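PDB 1ZGH: methionyl-tRNA formyltransferase from Clostridium thermocellum, which probably transfers a formyl group from 10-formyltetrahydrofolate to the amino group of methionine on the initiator tRNA, preparing it for bacterial translation initiation. Local coordinates for residues A[106-109]-A[110-114]; A[173-177]-A[178-182]. One frame throughout, in Å; residues are numbered along the deposited sequence.

Interaction 1 of 2, residues A[106-109]-A[110-114]; sequences TDLP and FGRGG
The hydroxyl OG1 of Thr-106 reaches across a tight loop to the carbonyl O of Phe-110, 2.7 Å away. The oxygen lies in the plane of that carbonyl, at a C=O...OG1 angle of 150°. A chi1 of 72° sets OG1 between the backbone N and the carbonyl carbon of Thr-106, facing the returning chain, while CG2 rests beside Gly-111. Within this loop an inverse gamma turn is centred on Asp-107, and a weak bond of 3.1 Å joins Phe-110 N to Asp-107 O. The cis peptide bond before Pro-109 then leads into a type II beta turn from Pro-109 to Arg-112, with Gly-111 supplying the positive phi of its third position.

On the flank of the turn, Leu-108 and Arg-112 cross at about a right angle, CD2 of the leucine 3.4 Å from CG of the arginine. The arginine chain runs extended from CG to NE and carries its guanidinium past the proline ring, whose CB covers one face at 3.6 Å from NH2. Gln-185 accepts a hydrogen bond from that same NH2, and Lys-147 forms a salt bridge with Asp-107.

Gly-111 O is hydrogen-bonded to His-104 NE2 and Gly-113 N to Asp-140 OD2, partners that appear to match the histidine and aspartate of the formyltransferase active site, which this loop probably lines. The loop leaves strand 100-104, Leu-108 leans on strand 127-134, Phe-110 touches Leu-120 of helix 116-122, and the chain emerges as the short strand 112-113, paired in parallel with 191-192.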
ATOM      1  N   THR A 106       0.400  -0.952  -8.672  1.00 29.26           N
ATOM      2  CA  THR A 106       0.097  -0.609 -10.050  1.00 29.14           C
ATOM      3  C   THR A 106       0.840  -1.551 -11.012  1.00 28.93           C
ATOM      4  O   THR A 106       1.813  -2.249 -10.642  1.00 28.10           O
ATOM      5  CB  THR A 106       0.438   0.846 -10.383  1.00 29.17           C
ATOM      6  OG1 THR A 106       1.868   1.014 -10.434  1.00 30.20           O
ATOM      7  CG2 THR A 106      -0.167   1.788  -9.352  1.00 29.16           C
ATOM      8  N   ASP A 107       0.333  -1.558 -12.236  1.00 28.02           N
ATOM      9  CA  ASP A 107       0.883  -2.329 -13.326  1.00 28.70           C
ATOM     10  C   ASP A 107       2.069  -1.539 -13.953  1.00 27.81           C
ATOM     11  O   ASP A 107       1.972  -0.965 -15.043  1.00 28.50           O
ATOM     12  CB  ASP A 107      -0.264  -2.624 -14.325  1.00 29.31           C
ATOM     13  CG  ASP A 107       0.104  -3.705 -15.361  1.00 31.90           C
ATOM     14  OD1 ASP A 107       1.239  -4.216 -15.323  1.00 32.87           O
ATOM     15  OD2 ASP A 107      -0.754  -4.036 -16.219  1.00 35.42           O
ATOM     16  N   LEU A 108       3.194  -1.527 -13.242  1.00 27.67           N
ATOM     17  CA  LEU A 108       4.349  -0.675 -13.587  1.00 27.60           C
ATOM     18  C   LEU A 108       4.893  -0.993 -14.977  1.00 27.64           C
ATOM     19  O   LEU A 108       4.906  -2.168 -15.360  1.00 27.44           O
ATOM     20  CB  LEU A 108       5.459  -0.835 -12.540  1.00 27.22           C
ATOM     21  CG  LEU A 108       5.179  -0.166 -11.193  1.00 26.69           C
ATOM     22  CD1 LEU A 108       6.157  -0.681 -10.132  1.00 28.13           C
ATOM     23  CD2 LEU A 108       5.269   1.326 -11.314  1.00 26.73           C
ATOM     24  N   PRO A 109       5.374   0.037 -15.733  1.00 27.52           N
ATOM     25  CA  PRO A 109       5.621   1.450 -15.382  1.00 27.39           C
ATOM     26  C   PRO A 109       4.402   2.394 -15.344  1.00 27.58           C
ATOM     27  O   PRO A 109       4.568   3.588 -15.069  1.00 27.07           O
ATOM     28  CB  PRO A 109       6.607   1.903 -16.465  1.00 27.71           C
ATOM     29  CG  PRO A 109       6.182   1.113 -17.679  1.00 28.04           C
ATOM     30  CD  PRO A 109       5.753  -0.244 -17.131  1.00 27.76           C
ATOM     31  N   PHE A 110       3.189   1.882 -15.584  1.00 27.81           N
ATOM     32  CA  PHE A 110       1.987   2.681 -15.318  1.00 27.85           C
ATOM     33  C   PHE A 110       1.851   2.899 -13.800  1.00 27.33           C
ATOM     34  O   PHE A 110       1.938   1.959 -13.013  1.00 27.63           O
ATOM     35  CB  PHE A 110       0.713   2.019 -15.871  1.00 27.90           C
ATOM     36  CG  PHE A 110      -0.552   2.749 -15.501  1.00 27.95           C
ATOM     37  CD1 PHE A 110      -0.993   3.833 -16.263  1.00 28.49           C
ATOM     38  CD2 PHE A 110      -1.298   2.375 -14.383  1.00 28.86           C
ATOM     39  CE1 PHE A 110      -2.163   4.532 -15.907  1.00 27.67           C
ATOM     40  CE2 PHE A 110      -2.472   3.068 -14.029  1.00 27.87           C
ATOM     41  CZ  PHE A 110      -2.894   4.148 -14.806  1.00 27.83           C
ATOM     42  N   GLY A 111       1.669   4.149 -13.399  1.00 26.88           N
ATOM     43  CA  GLY A 111       1.314   4.475 -12.028  1.00 26.90           C
ATOM     44  C   GLY A 111       2.445   4.425 -11.032  1.00 27.05           C
ATOM     45  O   GLY A 111       2.255   4.016  -9.892  1.00 26.92           O
ATOM     46  N   ARG A 112       3.633   4.824 -11.473  1.00 27.35           N
ATOM     47  CA  ARG A 112       4.744   5.083 -10.563  1.00 28.00           C
ATOM     48  C   ARG A 112       4.340   6.217  -9.620  1.00 29.10           C
ATOM     49  O   ARG A 112       3.757   7.198 -10.067  1.00 29.16           O
ATOM     50  CB  ARG A 112       5.995   5.492 -11.352  1.00 27.52           C
ATOM     51  CG  ARG A 112       6.653   4.367 -12.155  1.00 26.69           C
ATOM     52  CD  ARG A 112       7.904   4.866 -12.879  1.00 26.75           C
ATOM     53  NE  ARG A 112       8.554   3.800 -13.638  1.00 25.42           N
ATOM     54  CZ  ARG A 112       9.383   3.986 -14.671  1.00 25.40           C
ATOM     55  NH1 ARG A 112       9.689   5.197 -15.092  1.00 24.50           N
ATOM     56  NH2 ARG A 112       9.904   2.946 -15.301  1.00 24.51           N
ATOM     57  N   GLY A 113       4.633   6.089  -8.327  1.00 30.24           N
ATOM     58  CA  GLY A 113       4.428   7.206  -7.384  1.00 30.98           C
ATOM     59  C   GLY A 113       3.387   6.992  -6.301  1.00 31.42           C
ATOM     60  O   GLY A 113       2.916   5.877  -6.099  1.00 32.64           O
ATOM     61  N   GLY A 114       3.003   8.072  -5.623  1.00 31.28           N
ATOM     62  CA  GLY A 114       2.263   7.987  -4.351  1.00 31.68           C
ATOM     63  C   GLY A 114       0.764   7.800  -4.473  1.00 31.35           C
ATOM     64  O   GLY A 114       0.209   7.923  -5.566  1.00 31.08           O
TER

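Interaction 2 of 2, residues A[173-177]-A[178-182]; sequences PELLT and KRPVP
Glu-174 and Lys-178, one helical turn apart, lie obliquely across each other, with carboxylate oxygen OE2 against the aliphatic part of the lysine, 3.1 Å from its CD. The glutamate bends at chi2 (125°), which brings its acid group over to the extended lysine chain. Their charged ends are farther apart: OE2 to NZ is a long salt bridge of 3.6 Å, and OE1 pairs with Arg-148. Leu-175 and Pro-180 meet at about a right angle instead, the leucine CD1 lying 4.0 Å from the ring CD.

Lys-178 N gives Glu-174 O a nearly straight bond of 2.7 Å (N-H...O 165°) in the last turn of helix 156-178, and Arg-179 N reaches Leu-175 O from above the carbonyl plane. Arg-179 then leaves helical geometry with positive phi, and the CD edge of the Pro-180 ring lies beside O and CD1 of Leu-175. One residue before Lys-178, Thr-177 N and OG1 approach Pro-173 O from opposite faces of its plane, the hydroxyl at 2.6 Å.

Chemically, backbone and hydroxyl donors meet the carbonyls of Pro-173, Glu-174 and Leu-175, while Glu-174 has Arg-148 as its main charge partner and the long Lys-178 bridge probably adds a weaker attraction.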
ATOM      1  N   PRO A 173       6.008 -16.020  -0.283  1.00 29.89           N
ATOM      2  CA  PRO A 173       6.473 -17.417  -0.439  1.00 30.18           C
ATOM      3  C   PRO A 173       7.141 -17.744  -1.786  1.00 30.67           C
ATOM      4  O   PRO A 173       8.162 -18.446  -1.827  1.00 30.56           O
ATOM      5  CB  PRO A 173       5.191 -18.230  -0.261  1.00 30.46           C
ATOM      6  CG  PRO A 173       4.346 -17.373   0.601  1.00 30.10           C
ATOM      7  CD  PRO A 173       4.593 -15.974   0.115  1.00 29.96           C
ATOM      8  N   GLU A 174       6.569 -17.250  -2.872  1.00 31.34           N
ATOM      9  CA  GLU A 174       7.148 -17.453  -4.207  1.00 32.19           C
ATOM     10  C   GLU A 174       8.512 -16.784  -4.350  1.00 31.68           C
ATOM     11  O   GLU A 174       9.494 -17.413  -4.804  1.00 30.88           O
ATOM     12  CB  GLU A 174       6.206 -16.925  -5.294  1.00 33.15           C
ATOM     13  CG  GLU A 174       6.893 -16.777  -6.660  1.00 36.91           C
ATOM     14  CD  GLU A 174       6.171 -17.526  -7.746  1.00 41.95           C
ATOM     15  OE1 GLU A 174       5.758 -16.890  -8.743  1.00 44.76           O
ATOM     16  OE2 GLU A 174       6.028 -18.759  -7.593  1.00 45.61           O
ATOM     17  N   LEU A 175       8.573 -15.510  -3.982  1.00 31.02           N
ATOM     18  CA  LEU A 175       9.843 -14.774  -3.976  1.00 31.46           C
ATOM     19  C   LEU A 175      10.961 -15.476  -3.201  1.00 30.86           C
ATOM     20  O   LEU A 175      12.070 -15.629  -3.726  1.00 30.54           O
ATOM     21  CB  LEU A 175       9.668 -13.369  -3.404  1.00 31.14           C
ATOM     22  CG  LEU A 175      10.926 -12.490  -3.454  1.00 32.06           C
ATOM     23  CD1 LEU A 175      11.142 -11.968  -4.851  1.00 33.57           C
ATOM     24  CD2 LEU A 175      10.811 -11.326  -2.472  1.00 33.71           C
ATOM     25  N   LEU A 176      10.688 -15.869  -1.960  1.00 30.56           N
ATOM     26  CA  LEU A 176      11.725 -16.485  -1.098  1.00 31.31           C
ATOM     27  C   LEU A 176      12.085 -17.898  -1.580  1.00 31.60           C
ATOM     28  O   LEU A 176      13.201 -18.354  -1.385  1.00 31.05           O
ATOM     29  CB  LEU A 176      11.293 -16.504   0.385  1.00 31.13           C
ATOM     30  CG  LEU A 176      10.958 -15.138   1.030  1.00 30.75           C
ATOM     31  CD1 LEU A 176      10.494 -15.270   2.492  1.00 29.14           C
ATOM     32  CD2 LEU A 176      12.137 -14.178   0.932  1.00 29.25           C
ATOM     33  N   THR A 177      11.144 -18.571  -2.237  1.00 32.35           N
ATOM     34  CA  THR A 177      11.370 -19.934  -2.710  1.00 32.70           C
ATOM     35  C   THR A 177      12.047 -19.995  -4.073  1.00 33.02           C
ATOM     36  O   THR A 177      13.033 -20.726  -4.244  1.00 31.98           O
ATOM     37  CB  THR A 177      10.074 -20.741  -2.761  1.00 32.59           C
ATOM     38  OG1 THR A 177       9.464 -20.713  -1.472  1.00 33.92           O
ATOM     39  CG2 THR A 177      10.368 -22.190  -3.125  1.00 34.15           C
ATOM     40  N   LYS A 178      11.518 -19.260  -5.037  1.00 32.95           N
ATOM     41  CA  LYS A 178      12.078 -19.265  -6.374  1.00 34.62           C
ATOM     42  C   LYS A 178      13.260 -18.311  -6.522  1.00 34.45           C
ATOM     43  O   LYS A 178      14.115 -18.524  -7.376  1.00 33.99           O
ATOM     44  CB  LYS A 178      11.015 -18.920  -7.397  1.00 34.59           C
ATOM     45  CG  LYS A 178       9.854 -19.897  -7.414  1.00 37.25           C
ATOM     46  CD  LYS A 178       8.886 -19.539  -8.535  1.00 37.64           C
ATOM     47  CE  LYS A 178       8.108 -20.746  -9.056  1.00 40.78           C
ATOM     48  NZ  LYS A 178       7.507 -20.486 -10.422  1.00 40.95           N
ATOM     49  N   ARG A 179      13.300 -17.262  -5.700  1.00 34.61           N
ATOM     50  CA  ARG A 179      14.367 -16.256  -5.753  1.00 35.21           C
ATOM     51  C   ARG A 179      14.582 -15.759  -7.193  1.00 34.61           C
ATOM     52  O   ARG A 179      15.682 -15.852  -7.733  1.00 33.77           O
ATOM     53  CB  ARG A 179      15.663 -16.812  -5.122  1.00 35.34           C
ATOM     54  CG  ARG A 179      15.505 -17.133  -3.634  1.00 36.03           C
ATOM     55  CD  ARG A 179      16.692 -17.827  -3.004  1.00 38.98           C
ATOM     56  NE  ARG A 179      17.973 -17.165  -3.283  1.00 44.14           N
ATOM     57  CZ  ARG A 179      18.907 -17.600  -4.141  1.00 45.22           C
ATOM     58  NH1 ARG A 179      18.749 -18.730  -4.839  1.00 47.19           N
ATOM     59  NH2 ARG A 179      20.029 -16.897  -4.306  1.00 45.72           N
ATOM     60  N   PRO A 180      13.515 -15.223  -7.819  1.00 34.14           N
ATOM     61  CA  PRO A 180      13.644 -14.815  -9.215  1.00 33.88           C
ATOM     62  C   PRO A 180      14.490 -13.560  -9.401  1.00 33.57           C
ATOM     63  O   PRO A 180      14.596 -12.733  -8.496  1.00 32.88           O
ATOM     64  CB  PRO A 180      12.205 -14.571  -9.646  1.00 34.15           C
ATOM     65  CG  PRO A 180      11.493 -14.180  -8.385  1.00 33.75           C
ATOM     66  CD  PRO A 180      12.164 -14.969  -7.291  1.00 34.32           C
ATOM     67  N   VAL A 181      15.109 -13.465 -10.572  1.00 32.74           N
ATOM     68  CA  VAL A 181      15.890 -12.305 -10.965  1.00 32.49           C
ATOM     69  C   VAL A 181      14.913 -11.249 -11.485  1.00 31.50           C
ATOM     70  O   VAL A 181      14.152 -11.527 -12.405  1.00 30.83           O
ATOM     71  CB  VAL A 181      16.887 -12.665 -12.090  1.00 32.27           C
ATOM     72  CG1 VAL A 181      17.595 -11.415 -12.611  1.00 33.34           C
ATOM     73  CG2 VAL A 181      17.895 -13.715 -11.611  1.00 32.66           C
ATOM     74  N   PRO A 182      14.933 -10.033 -10.909  1.00 31.48           N
ATOM     75  CA  PRO A 182      13.940  -9.032 -11.339  1.00 31.58           C
ATOM     76  C   PRO A 182      14.309  -8.442 -12.697  1.00 31.38           C
ATOM     77  O   PRO A 182      15.481  -8.389 -13.014  1.00 31.39           O
ATOM     78  CB  PRO A 182      14.005  -7.976 -10.227  1.00 31.24           C
ATOM     79  CG  PRO A 182      15.371  -8.048  -9.727  1.00 31.62           C
ATOM     80  CD  PRO A 182      15.830  -9.495  -9.872  1.00 31.32           C
TER

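The two contacts show how a chain can leave a regular element in different ways. Interaction 1 lies nearer the middle, its centre about 12 Å from that of the chain, with three buried residues and none exposed; interaction 2, its centre about 20 Å from the same point, has three exposed residues. The first follows a central sheet strand, held by a threonine hydroxyl and a cis peptide followed by a type II turn; the second ends a long helix packed on the same sheet, adding a charged pair at the partly exposed surface. Nearest atoms are about 11 Å apart, yet the loop after interaction 2 leads to strand 191-192, which pairs with strand 112-113 of interaction 1.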